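Local coordinates for D-isomer specific 2-hydroxyacid dehydrogenase family protein (PDB 5TX7), which probably oxidises D-2-hydroxyacids to 2-oxoacids, or runs the reverse reduction, with NAD as the nucleotide cofactor, at residues Val92-Gly97 and Asn316-Ala321; Ala109-Leu114 and Gly230-Asn235; Ala119-Arg124 and Trp136-Ser141; Val154-Thr159 and Ala176-Ser181. All coordinates share one frame; numbering follows the deposited sequence.

Overall arrangement
The chain folds as the two-domain body of the D-2-hydroxyacid dehydrogenases, and contact 1 closes a long loop of chain within which the other three are nested. Contacts 3 and 4 both lie inside contact 2, and contact 3 closes before contact 4 opens. Contact 1 fixes the C-terminal tail on the edge of the five-stranded sheet of the smaller domain. Contacts 2 and 4 share the seven-stranded parallel sheet of the NAD-binding domain, their centres about 19 Å apart. Contact 3 stands out, about 47 Å from contact 1 between centres. Helix 118-126 follows helix 100-116 of contact 2, A119 N probably hydrogen-bonded to E113 OE1 (3.3 Å), and both contacts touch the second subunit.

Contact 1 of 4, residues Val92-Gly97 and Asn316-Ala321; sequences VSNVPG and NVVNAA
V318 N gives its hydrogen to V92 O at 2.9 Å, a nearly straight bond that approaches almost along the C=O axis. It attaches the C-terminal tail to strand 92-93, which lies at the end of the five-stranded parallel sheet in the smaller domain of this dehydrogenase. S93 and V317 form a single backbone bridge rather than a further full strand, and a second bond, N94 N to N316 O at 3.3 Å, completes it. The amide of V92 turns to a side chain instead: N319 OD1 accepts it, V92 N to OD1 at 3.1 Å, with the donor 44° above the carbonyl plane. N319 CG sits between its own backbone N and carbonyl carbon (chi1 70°), which folds the amide back toward V92. The other end of that amide, ND2, is held by V82 O and I90 O, so the N319 side chain joins the tail to the strand and to the start of helix 82-87. Side-chain packing accompanies these bonds. V318 CG2 lies 4.1 Å from V92 CG1. N316 packs obliquely beside the P96 ring, and its ND2 reaches N305 OD1 on helix 292-310. V318 CG1 sits over the face of the N94 amide, 3.5 Å from N94 CG, while N94 ND2 is bonded to T75 O.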
loop_
_atom_site.group_PDB
_atom_site.type_symbol
_atom_site.label_atom_id
_atom_site.label_comp_id
_atom_site.label_asym_id
_atom_site.label_seq_id
_atom_site.Cartn_x
_atom_site.Cartn_y
_atom_site.Cartn_z
ATOM N N VAL A 92 16.361 12.926 31.210
ATOM C CA VAL A 92 15.393 12.095 30.499
ATOM C C VAL A 92 15.693 12.232 29.020
ATOM O O VAL A 92 15.711 13.351 28.489
ATOM C CB VAL A 92 13.929 12.505 30.770
ATOM C CG1 VAL A 92 12.970 11.574 30.056
ATOM C CG2 VAL A 92 13.639 12.471 32.258
ATOM N N SER A 93 15.923 11.101 28.363
ATOM C CA SER A 93 16.131 11.093 26.922
ATOM C C SER A 93 14.956 10.442 26.181
ATOM O O SER A 93 14.292 9.542 26.725
ATOM C CB SER A 93 17.431 10.363 26.589
ATOM O OG SER A 93 18.555 11.090 27.047
ATOM N N ASN A 94 14.719 10.896 24.944
ATOM C CA ASN A 94 13.776 10.220 24.033
ATOM C C ASN A 94 14.498 9.741 22.779
ATOM O O ASN A 94 15.724 9.796 22.723
ATOM C CB ASN A 94 12.578 11.136 23.713
ATOM C CG ASN A 94 12.934 12.299 22.810
ATOM O OD1 ASN A 94 14.116 12.596 22.551
ATOM N ND2 ASN A 94 11.905 12.979 22.332
ATOM N N VAL A 95 13.741 9.253 21.796
ATOM C CA VAL A 95 14.281 8.856 20.506
ATOM C C VAL A 95 13.458 9.494 19.383
ATOM O O VAL A 95 12.377 8.993 19.049
ATOM C CB VAL A 95 14.238 7.329 20.329
ATOM C CG1 VAL A 95 14.923 6.931 19.023
ATOM C CG2 VAL A 95 14.865 6.617 21.529
ATOM N N PRO A 96 13.946 10.599 18.798
ATOM C CA PRO A 96 13.278 11.135 17.602
ATOM C C PRO A 96 13.698 10.403 16.325
ATOM O O PRO A 96 14.773 9.804 16.284
ATOM C CB PRO A 96 13.731 12.598 17.570
ATOM C CG PRO A 96 15.062 12.592 18.243
ATOM C CD PRO A 96 15.091 11.426 19.215
ATOM N N GLY A 97 12.832 10.420 15.315
ATOM C CA GLY A 97 13.176 9.938 13.974
ATOM C C GLY A 97 13.173 8.441 13.684
ATOM O O GLY A 97 13.317 8.051 12.527
ATOM N N ASN A 316 20.025 13.468 23.304
ATOM C CA ASN A 316 18.551 13.555 23.157
ATOM C C ASN A 316 17.839 13.926 24.463
ATOM O O ASN A 316 16.754 13.451 24.741
ATOM C CB ASN A 316 17.971 12.253 22.593
ATOM C CG ASN A 316 18.415 11.970 21.173
ATOM O OD1 ASN A 316 18.500 12.876 20.346
ATOM N ND2 ASN A 316 18.661 10.697 20.868
ATOM N N VAL A 317 18.448 14.806 25.247
ATOM C CA VAL A 317 17.906 15.155 26.548
ATOM C C VAL A 317 16.712 16.090 26.320
ATOM O O VAL A 317 16.855 17.124 25.647
ATOM C CB VAL A 317 18.985 15.792 27.442
ATOM C CG1 VAL A 317 18.425 16.184 28.798
ATOM C CG2 VAL A 317 20.123 14.818 27.654
ATOM N N VAL A 318 15.550 15.722 26.863
ATOM C CA VAL A 318 14.328 16.541 26.716
ATOM C C VAL A 318 14.013 17.449 27.922
ATOM O O VAL A 318 13.036 18.206 27.874
ATOM C CB VAL A 318 13.071 15.693 26.344
ATOM C CG1 VAL A 318 13.320 14.905 25.071
ATOM C CG2 VAL A 318 12.641 14.743 27.464
ATOM N N ASN A 319 14.843 17.396 28.974
ATOM C CA ASN A 319 14.651 18.225 30.161
ATOM C C ASN A 319 15.919 18.981 30.596
ATOM O O ASN A 319 16.168 19.170 31.791
ATOM C CB ASN A 319 14.083 17.362 31.290
ATOM C CG ASN A 319 15.087 16.355 31.834
ATOM O OD1 ASN A 319 16.073 16.025 31.186
ATOM N ND2 ASN A 319 14.844 15.877 33.047
ATOM N N ALA A 320 16.692 19.444 29.613
ATOM C CA ALA A 320 17.963 20.147 29.867
ATOM C C ALA A 320 17.765 21.448 30.660
ATOM O O ALA A 320 18.575 21.791 31.528
ATOM C CB ALA A 320 18.678 20.429 28.553
ATOM N N ALA A 321 16.671 22.146 30.362
ATOM C CA ALA A 321 16.280 23.362 31.073
ATOM C C ALA A 321 16.036 23.170 32.581
ATOM O O ALA A 321 16.232 24.106 33.348
ATOM C CB ALA A 321 15.044 23.961 30.416
#

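Contact 2 of 4, residues Ala109-Leu114 and Gly230-Asn235; sequences ALLLEL and GSYLIN
L114 CB meets the Y232 ring at CE1, 3.9 Å away, in a wholly apolar contact between helix 100-116 and strand 231-235 of the NAD-binding domain. The two side chains run past each other in opposite directions. L111 reaches the root of the same aromatic residue, its CD1 standing 4.1 Å from Y232 CB. The leucine gets there because its CG is anti to the backbone N (chi1 179°), which carries the branch toward the strand although its CB does not point that way. I234 fills the other half of the interface: its CD1 lies against L111 CB and 4.1 Å from L114 CD1, and its CG2 touches L110 CD1 at 4.0 Å. One isoleucine thus touches three leucines of the helix. Beyond this shell the phenol of Y232 is hydrogen-bonded to E144 OE1, which fixes the far end of the ring. The strand itself is held by backbone bonds to V205 on one neighbour and to A257 on the other. Segment 109-114 runs roughly antiparallel to strand 231-235, at 150°, and packs on the sheet as in Rossmann-type domains. L111 also rests on V204 of strand 204-207 and L110 on L282 of strand 281-283, while L112 packs against L112 of the second subunit.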
loop_
_atom_site.group_PDB
_atom_site.type_symbol
_atom_site.label_atom_id
_atom_site.label_comp_id
_atom_site.label_asym_id
_atom_site.label_seq_id
_atom_site.Cartn_x
_atom_site.Cartn_y
_atom_site.Cartn_z
ATOM N N ALA A 109 -0.469 2.592 3.248
ATOM C CA ALA A 109 -1.181 1.343 3.491
ATOM C C ALA A 109 -2.672 1.627 3.757
ATOM O O ALA A 109 -3.541 0.959 3.204
ATOM C CB ALA A 109 -0.570 0.587 4.649
ATOM N N LEU A 110 -2.969 2.636 4.564
ATOM C CA LEU A 110 -4.381 3.021 4.809
ATOM C C LEU A 110 -5.055 3.546 3.530
ATOM O O LEU A 110 -6.154 3.122 3.169
ATOM C CB LEU A 110 -4.473 4.082 5.904
ATOM C CG LEU A 110 -4.043 3.628 7.306
ATOM C CD1 LEU A 110 -3.789 4.823 8.202
ATOM C CD2 LEU A 110 -5.076 2.743 7.966
ATOM N N LEU A 111 -4.367 4.456 2.844
ATOM C CA LEU A 111 -4.919 5.108 1.661
ATOM C C LEU A 111 -5.181 4.146 0.501
ATOM O O LEU A 111 -6.200 4.260 -0.177
ATOM C CB LEU A 111 -3.988 6.216 1.208
ATOM C CG LEU A 111 -4.361 7.011 -0.042
ATOM C CD1 LEU A 111 -5.709 7.670 0.199
ATOM C CD2 LEU A 111 -3.283 8.021 -0.347
ATOM N N LEU A 112 -4.259 3.225 0.256
ATOM C CA LEU A 112 -4.411 2.257 -0.824
ATOM C C LEU A 112 -5.435 1.182 -0.531
ATOM O O LEU A 112 -6.072 0.680 -1.465
ATOM C CB LEU A 112 -3.071 1.616 -1.198
ATOM C CG LEU A 112 -2.131 2.535 -1.969
ATOM C CD1 LEU A 112 -0.753 1.894 -2.058
ATOM C CD2 LEU A 112 -2.677 2.823 -3.349
ATOM N N GLU A 113 -5.610 0.836 0.740
ATOM C CA GLU A 113 -6.702 -0.051 1.111
ATOM C C GLU A 113 -8.028 0.654 0.901
ATOM O O GLU A 113 -8.975 -0.006 0.489
ATOM C CB GLU A 113 -6.558 -0.605 2.533
ATOM C CG GLU A 113 -7.679 -1.546 3.000
ATOM C CD GLU A 113 -7.833 -2.875 2.264
ATOM O OE1 GLU A 113 -6.881 -3.362 1.588
ATOM O OE2 GLU A 113 -8.955 -3.455 2.403
ATOM N N LEU A 114 -8.115 1.953 1.165
ATOM C CA LEU A 114 -9.355 2.681 0.854
ATOM C C LEU A 114 -9.589 2.752 -0.684
ATOM O O LEU A 114 -10.725 2.675 -1.144
ATOM C CB LEU A 114 -9.350 4.081 1.457
ATOM C CG LEU A 114 -9.386 4.162 2.993
ATOM C CD1 LEU A 114 -8.875 5.491 3.543
ATOM C CD2 LEU A 114 -10.791 3.915 3.516
ATOM N N GLY A 230 -15.849 13.265 -2.278
ATOM C CA GLY A 230 -15.015 12.156 -2.696
ATOM C C GLY A 230 -13.584 12.186 -2.180
ATOM O O GLY A 230 -12.750 11.376 -2.628
ATOM N N SER A 231 -13.280 13.064 -1.228
ATOM C CA SER A 231 -11.901 13.189 -0.711
ATOM C C SER A 231 -11.592 12.197 0.407
ATOM O O SER A 231 -12.493 11.529 0.953
ATOM C CB SER A 231 -11.639 14.619 -0.234
ATOM O OG SER A 231 -11.696 15.526 -1.344
ATOM N N TYR A 232 -10.299 12.069 0.709
ATOM C CA TYR A 232 -9.809 11.121 1.714
ATOM C C TYR A 232 -9.074 11.850 2.833
ATOM O O TYR A 232 -8.337 12.801 2.564
ATOM C CB TYR A 232 -8.884 10.083 1.079
ATOM C CG TYR A 232 -9.569 9.157 0.104
ATOM C CD1 TYR A 232 -10.253 8.021 0.548
ATOM C CD2 TYR A 232 -9.572 9.427 -1.268
ATOM C CE1 TYR A 232 -10.877 7.153 -0.345
ATOM C CE2 TYR A 232 -10.210 8.581 -2.166
ATOM C CZ TYR A 232 -10.876 7.451 -1.707
ATOM O OH TYR A 232 -11.508 6.605 -2.615
ATOM N N LEU A 233 -9.275 11.395 4.081
ATOM C CA LEU A 233 -8.534 11.888 5.261
ATOM C C LEU A 233 -7.722 10.764 5.911
ATOM O O LEU A 233 -8.230 9.661 6.117
ATOM C CB LEU A 233 -9.519 12.443 6.287
ATOM C CG LEU A 233 -8.918 12.983 7.588
ATOM C CD1 LEU A 233 -8.006 14.176 7.336
ATOM C CD2 LEU A 233 -10.021 13.319 8.560
ATOM N N ILE A 234 -6.462 11.040 6.235
ATOM C CA ILE A 234 -5.585 10.066 6.895
ATOM C C ILE A 234 -5.016 10.734 8.126
ATOM O O ILE A 234 -4.534 11.875 8.046
ATOM C CB ILE A 234 -4.390 9.633 6.004
ATOM C CG1 ILE A 234 -4.852 9.154 4.613
ATOM C CG2 ILE A 234 -3.592 8.526 6.685
ATOM C CD1 ILE A 234 -5.663 7.860 4.607
ATOM N N ASN A 235 -5.038 10.029 9.251
ATOM C CA ASN A 235 -4.492 10.550 10.499
ATOM C C ASN A 235 -3.692 9.480 11.239
ATOM O O ASN A 235 -4.264 8.585 11.876
ATOM C CB ASN A 235 -5.607 11.043 11.386
ATOM C CG ASN A 235 -5.102 11.701 12.661
ATOM O OD1 ASN A 235 -4.015 12.246 12.702
ATOM N ND2 ASN A 235 -5.921 11.681 13.701
#

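Contact 3 of 4, residues Ala119-Arg124 and Trp136-Ser141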
loop_
_atom_site.group_PDB
_atom_site.type_symbol
_atom_site.label_atom_id
_atom_site.label_comp_id
_atom_site.label_asym_id
_atom_site.label_seq_id
_atom_site.Cartn_x
_atom_site.Cartn_y
_atom_site.Cartn_z
ATOM N N ALA A 119 -7.954 -6.272 0.589
ATOM C CA ALA A 119 -8.354 -7.251 1.606
ATOM C C ALA A 119 -9.833 -7.616 1.529
ATOM O O ALA A 119 -10.203 -8.764 1.799
ATOM C CB ALA A 119 -8.014 -6.739 3.000
ATOM N N LEU A 120 -10.674 -6.647 1.190
ATOM C CA LEU A 120 -12.086 -6.933 0.914
ATOM C C LEU A 120 -12.218 -7.945 -0.230
ATOM O O LEU A 120 -12.840 -8.972 -0.072
ATOM C CB LEU A 120 -12.865 -5.659 0.595
ATOM C CG LEU A 120 -14.309 -5.844 0.117
ATOM C CD1 LEU A 120 -15.140 -6.563 1.170
ATOM C CD2 LEU A 120 -14.946 -4.504 -0.226
ATOM N N HIS A 121 -11.600 -7.670 -1.365
ATOM C CA HIS A 121 -11.694 -8.574 -2.516
ATOM C C HIS A 121 -11.091 -9.960 -2.275
ATOM O O HIS A 121 -11.573 -10.956 -2.834
ATOM C CB HIS A 121 -11.079 -7.944 -3.752
ATOM C CG HIS A 121 -11.843 -6.763 -4.237
ATOM N ND1 HIS A 121 -11.519 -5.481 -3.866
ATOM C CD2 HIS A 121 -12.934 -6.661 -5.031
ATOM C CE1 HIS A 121 -12.362 -4.637 -4.423
ATOM N NE2 HIS A 121 -13.231 -5.325 -5.135
ATOM N N ASP A 122 -10.049 -10.017 -1.453
ATOM C CA ASP A 122 -9.514 -11.295 -0.974
ATOM C C ASP A 122 -10.561 -12.084 -0.173
ATOM O O ASP A 122 -10.745 -13.286 -0.388
ATOM C CB ASP A 122 -8.254 -11.054 -0.144
ATOM C CG ASP A 122 -7.675 -12.326 0.433
ATOM O OD1 ASP A 122 -6.904 -13.001 -0.277
ATOM O OD2 ASP A 122 -7.953 -12.628 1.606
ATOM N N HIS A 123 -11.256 -11.387 0.719
ATOM C CA HIS A 123 -12.334 -11.978 1.506
ATOM C C HIS A 123 -13.469 -12.492 0.620
ATOM O O HIS A 123 -14.012 -13.567 0.862
ATOM C CB HIS A 123 -12.855 -10.964 2.533
ATOM C CG HIS A 123 -14.103 -11.389 3.225
ATOM N ND1 HIS A 123 -14.089 -12.065 4.424
ATOM C CD2 HIS A 123 -15.405 -11.244 2.883
ATOM C CE1 HIS A 123 -15.332 -12.318 4.795
ATOM N NE2 HIS A 123 -16.148 -11.838 3.873
ATOM N N ARG A 124 -13.811 -11.732 -0.411
ATOM C CA ARG A 124 -14.900 -12.092 -1.314
ATOM C C ARG A 124 -14.528 -13.308 -2.152
ATOM O O ARG A 124 -15.349 -14.200 -2.320
ATOM C CB ARG A 124 -15.271 -10.906 -2.202
ATOM C CG ARG A 124 -15.791 -9.693 -1.418
ATOM C CD ARG A 124 -17.207 -9.871 -0.921
ATOM N NE ARG A 124 -18.116 -10.130 -2.042
ATOM C CZ ARG A 124 -18.957 -11.166 -2.164
ATOM N NH1 ARG A 124 -19.100 -12.101 -1.212
ATOM N NH2 ARG A 124 -19.705 -11.249 -3.262
ATOM N N TRP A 136 -15.039 -12.782 -16.012
ATOM C CA TRP A 136 -13.640 -13.193 -15.688
ATOM C C TRP A 136 -12.956 -12.454 -14.520
ATOM O O TRP A 136 -12.033 -12.985 -13.889
ATOM C CB TRP A 136 -12.744 -13.100 -16.942
ATOM C CG TRP A 136 -12.650 -11.725 -17.558
ATOM C CD1 TRP A 136 -13.541 -11.153 -18.421
ATOM C CD2 TRP A 136 -11.605 -10.755 -17.370
ATOM N NE1 TRP A 136 -13.126 -9.893 -18.775
ATOM C CE2 TRP A 136 -11.945 -9.618 -18.140
ATOM C CE3 TRP A 136 -10.412 -10.739 -16.629
ATOM C CZ2 TRP A 136 -11.140 -8.479 -18.202
ATOM C CZ3 TRP A 136 -9.603 -9.595 -16.682
ATOM C CH2 TRP A 136 -9.974 -8.482 -17.470
ATOM N N CYS A 137 -13.383 -11.224 -14.267
ATOM C CA CYS A 137 -12.955 -10.473 -13.092
ATOM C C CYS A 137 -14.169 -9.780 -12.487
ATOM O O CYS A 137 -15.265 -9.829 -13.047
ATOM C CB CYS A 137 -11.928 -9.431 -13.505
ATOM S SG CYS A 137 -12.568 -8.208 -14.666
ATOM N N PHE A 138 -13.971 -9.143 -11.338
ATOM C CA PHE A 138 -15.021 -8.338 -10.703
ATOM C C PHE A 138 -14.415 -7.369 -9.683
ATOM O O PHE A 138 -13.245 -7.487 -9.323
ATOM C CB PHE A 138 -16.080 -9.232 -10.021
ATOM C CG PHE A 138 -15.619 -9.831 -8.719
ATOM C CD1 PHE A 138 -14.858 -11.000 -8.698
ATOM C CD2 PHE A 138 -15.911 -9.203 -7.512
ATOM C CE1 PHE A 138 -14.406 -11.529 -7.504
ATOM C CE2 PHE A 138 -15.446 -9.721 -6.319
ATOM C CZ PHE A 138 -14.698 -10.890 -6.312
ATOM N N TRP A 139 -15.234 -6.428 -9.219
ATOM C CA TRP A 139 -14.877 -5.560 -8.100
ATOM C C TRP A 139 -16.157 -5.064 -7.429
ATOM O O TRP A 139 -17.082 -4.627 -8.100
ATOM C CB TRP A 139 -13.930 -4.403 -8.515
ATOM C CG TRP A 139 -14.398 -3.519 -9.647
ATOM C CD1 TRP A 139 -15.173 -2.389 -9.554
ATOM C CD2 TRP A 139 -14.090 -3.674 -11.036
ATOM N NE1 TRP A 139 -15.378 -1.847 -10.807
ATOM C CE2 TRP A 139 -14.729 -2.619 -11.732
ATOM C CE3 TRP A 139 -13.341 -4.611 -11.765
ATOM C CZ2 TRP A 139 -14.641 -2.478 -13.119
ATOM C CZ3 TRP A 139 -13.263 -4.479 -13.138
ATOM C CH2 TRP A 139 -13.902 -3.413 -13.801
ATOM N N ASP A 140 -16.222 -5.235 -6.113
ATOM C CA ASP A 140 -17.272 -4.665 -5.256
ATOM C C ASP A 140 -17.014 -3.209 -4.857
ATOM O O ASP A 140 -17.862 -2.570 -4.248
ATOM C CB ASP A 140 -17.445 -5.522 -3.986
ATOM C CG ASP A 140 -17.879 -6.971 -4.283
ATOM O OD1 ASP A 140 -18.210 -7.309 -5.455
ATOM O OD2 ASP A 140 -17.887 -7.763 -3.317
ATOM N N SER A 141 -15.853 -2.681 -5.213
ATOM C CA SER A 141 -15.477 -1.329 -4.839
ATOM C C SER A 141 -14.699 -0.782 -6.005
ATOM O O SER A 141 -13.727 -1.418 -6.423
ATOM C CB SER A 141 -14.594 -1.382 -3.590
ATOM O OG SER A 141 -14.563 -0.141 -2.933
#
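The H121 imidazole is turned edge-on to the loop 138-141, with NE2 directed at the backbone of W139 and D140, while R124, about one turn further along helix 118-126, grips the D140 carboxylate. The contact ties this helix to the loop leading into strand 150-154, in the region of the NAD-binding domain that meets the second subunit. H121 NE2 accepts a weak hydrogen bond from D140 N, 3.1 Å long and bent to 132°, and S141 N also lies near the plane of the ring. The other ring nitrogen, ND1, is bonded to R117 O, so the imidazole is bonded at both nitrogens, one of the bonds weak, which should limit its rotation. The arginine chain bends at both chi2 and chi3, which brings NE back toward D140. R124 NE and D140 OD2 form a salt bridge of 2.7 Å, with the carboxylate oxygen in the guanidinium plane and the two flat groups only 26° apart. F138 touches both helical side chains: its CZ lies 4.1 Å from R124 CB, which comes in at the ring edge, and its CE2 comes to the edge of the imidazole at H121 CD2, 4.2 Å away. On the other subunit, P285 packs against F138, and I283 N is hydrogen-bonded to D122 OD1. Next to NE2 on the imidazole, H121 CE1 lies 4.0 Å from S141 CB.

Contact 4 of 4, residues Val154-Thr159 and Ala176-Ser181; sequences VGFGNT and AYAPRS
V154 and Y177 pair as parallel neighbours in the seven-stranded sheet, and just past the pair G155 N donates to Y177 O at 2.9 Å, in the carbonyl plane. The pair joins the C-terminal ends of the two strands in the beta-alpha-beta unit of strand 150-154, helix 158-169 and strand 173-177. G155 and G157 lie in a GxGxxG-type sequence, consistent with the dinucleotide-binding turn of a Rossmann fold; G155 adopts a positive phi (102°), and G157 occupies the N-cap position of the helix. F156 lies between the glycines and turns its side chain toward the second strand. The A176 methyl, CB, sits over the centre of the F156 ring, 3.8 Å from the ring centroid and 12° off its normal, a CH-pi contact. Closer to the backbone, F156 CB meets A178 CB at 3.7 Å. The ring thus lies against A176 and the base of the side chain against A178, two residues on. V154 CG1 and Y177 CD2 approach at 4.3 Å, where both side chains stand on the same face of the sheet and pack on L195 and L198 of helix 195-201. F190 of strand 190-192 meets the F156 ring with its plane turned by about 20°, and A176 bonds through its backbone to E191 of that edge strand. On the other flank, V154 is hydrogen-bonded through its backbone to S206 of strand 204-207.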
loop_
_atom_site.group_PDB
_atom_site.type_symbol
_atom_site.label_atom_id
_atom_site.label_comp_id
_atom_site.label_asym_id
_atom_site.label_seq_id
_atom_site.Cartn_x
_atom_site.Cartn_y
_atom_site.Cartn_z
ATOM N N VAL A 154 -0.422 18.263 6.169
ATOM C CA VAL A 154 -0.533 19.193 7.288
ATOM C C VAL A 154 0.615 18.915 8.241
ATOM O O VAL A 154 0.566 17.976 9.023
ATOM C CB VAL A 154 -1.904 19.030 8.008
ATOM C CG1 VAL A 154 -2.039 19.992 9.180
ATOM C CG2 VAL A 154 -3.047 19.255 7.027
ATOM N N GLY A 155 1.657 19.738 8.163
ATOM C CA GLY A 155 2.882 19.560 8.974
ATOM C C GLY A 155 3.951 18.938 8.093
ATOM O O GLY A 155 3.703 17.912 7.474
ATOM N N PHE A 156 5.123 19.572 8.004
ATOM C CA PHE A 156 6.134 19.190 7.007
ATOM C C PHE A 156 7.500 18.978 7.654
ATOM O O PHE A 156 8.535 19.441 7.155
ATOM C CB PHE A 156 6.173 20.236 5.875
ATOM C CG PHE A 156 6.551 19.682 4.517
ATOM C CD1 PHE A 156 5.960 18.510 4.020
ATOM C CD2 PHE A 156 7.459 20.367 3.700
ATOM C CE1 PHE A 156 6.303 18.026 2.767
ATOM C CE2 PHE A 156 7.783 19.894 2.449
ATOM C CZ PHE A 156 7.213 18.714 1.978
ATOM N N GLY A 157 7.495 18.241 8.763
ATOM C CA GLY A 157 8.709 17.653 9.330
ATOM C C GLY A 157 9.118 16.432 8.519
ATOM O O GLY A 157 8.673 16.252 7.386
ATOM N N ASN A 158 9.923 15.564 9.119
ATOM C CA ASN A 158 10.493 14.405 8.411
ATOM C C ASN A 158 9.437 13.453 7.821
ATOM O O ASN A 158 9.582 13.019 6.678
ATOM C CB ASN A 158 11.399 13.591 9.340
ATOM C CG ASN A 158 12.636 14.364 9.804
ATOM O OD1 ASN A 158 12.966 14.365 10.982
ATOM N ND2 ASN A 158 13.316 15.009 8.885
ATOM N N THR A 159 8.397 13.147 8.595
ATOM C CA THR A 159 7.387 12.178 8.171
ATOM C C THR A 159 6.571 12.749 7.005
ATOM O O THR A 159 6.460 12.130 5.950
ATOM C CB THR A 159 6.473 11.791 9.345
ATOM O OG1 THR A 159 7.256 11.246 10.392
ATOM C CG2 THR A 159 5.493 10.744 8.951
ATOM N N ALA A 176 1.805 21.455 0.883
ATOM C CA ALA A 176 2.149 21.310 2.287
ATOM C C ALA A 176 1.813 22.560 3.071
ATOM O O ALA A 176 2.111 23.660 2.616
ATOM C CB ALA A 176 3.628 21.011 2.411
ATOM N N TYR A 177 1.172 22.385 4.230
ATOM C CA TYR A 177 1.062 23.435 5.236
ATOM C C TYR A 177 2.268 23.246 6.126
ATOM O O TYR A 177 2.347 22.280 6.879
ATOM C CB TYR A 177 -0.244 23.356 6.043
ATOM C CG TYR A 177 -0.299 24.361 7.183
ATOM C CD1 TYR A 177 -0.266 25.725 6.921
ATOM C CD2 TYR A 177 -0.349 23.946 8.531
ATOM C CE1 TYR A 177 -0.288 26.668 7.947
ATOM C CE2 TYR A 177 -0.366 24.879 9.571
ATOM C CZ TYR A 177 -0.338 26.246 9.273
ATOM O OH TYR A 177 -0.349 27.196 10.284
ATOM N N ALA A 178 3.209 24.176 6.023
ATOM C CA ALA A 178 4.549 24.025 6.585
ATOM C C ALA A 178 4.880 25.239 7.435
ATOM O O ALA A 178 5.676 26.091 7.029
ATOM C CB ALA A 178 5.566 23.843 5.467
ATOM N N PRO A 179 4.266 25.327 8.631
ATOM C CA PRO A 179 4.441 26.508 9.488
ATOM C C PRO A 179 5.832 26.620 10.141
ATOM O O PRO A 179 6.378 27.720 10.217
ATOM C CB PRO A 179 3.339 26.336 10.538
ATOM C CG PRO A 179 3.114 24.859 10.619
ATOM C CD PRO A 179 3.368 24.324 9.242
ATOM N N ARG A 180 6.389 25.490 10.588
ATOM C CA ARG A 180 7.697 25.445 11.250
ATOM C C ARG A 180 8.903 25.572 10.298
ATOM O O ARG A 180 10.013 25.809 10.761
ATOM C CB ARG A 180 7.833 24.153 12.074
ATOM N N SER A 181 8.695 25.417 8.984
ATOM C CA SER A 181 9.794 25.367 8.009
ATOM C C SER A 181 9.389 25.736 6.569
ATOM O O SER A 181 8.415 25.204 6.027
ATOM C CB SER A 181 10.400 23.955 8.010
ATOM O OG SER A 181 9.449 22.975 7.570
#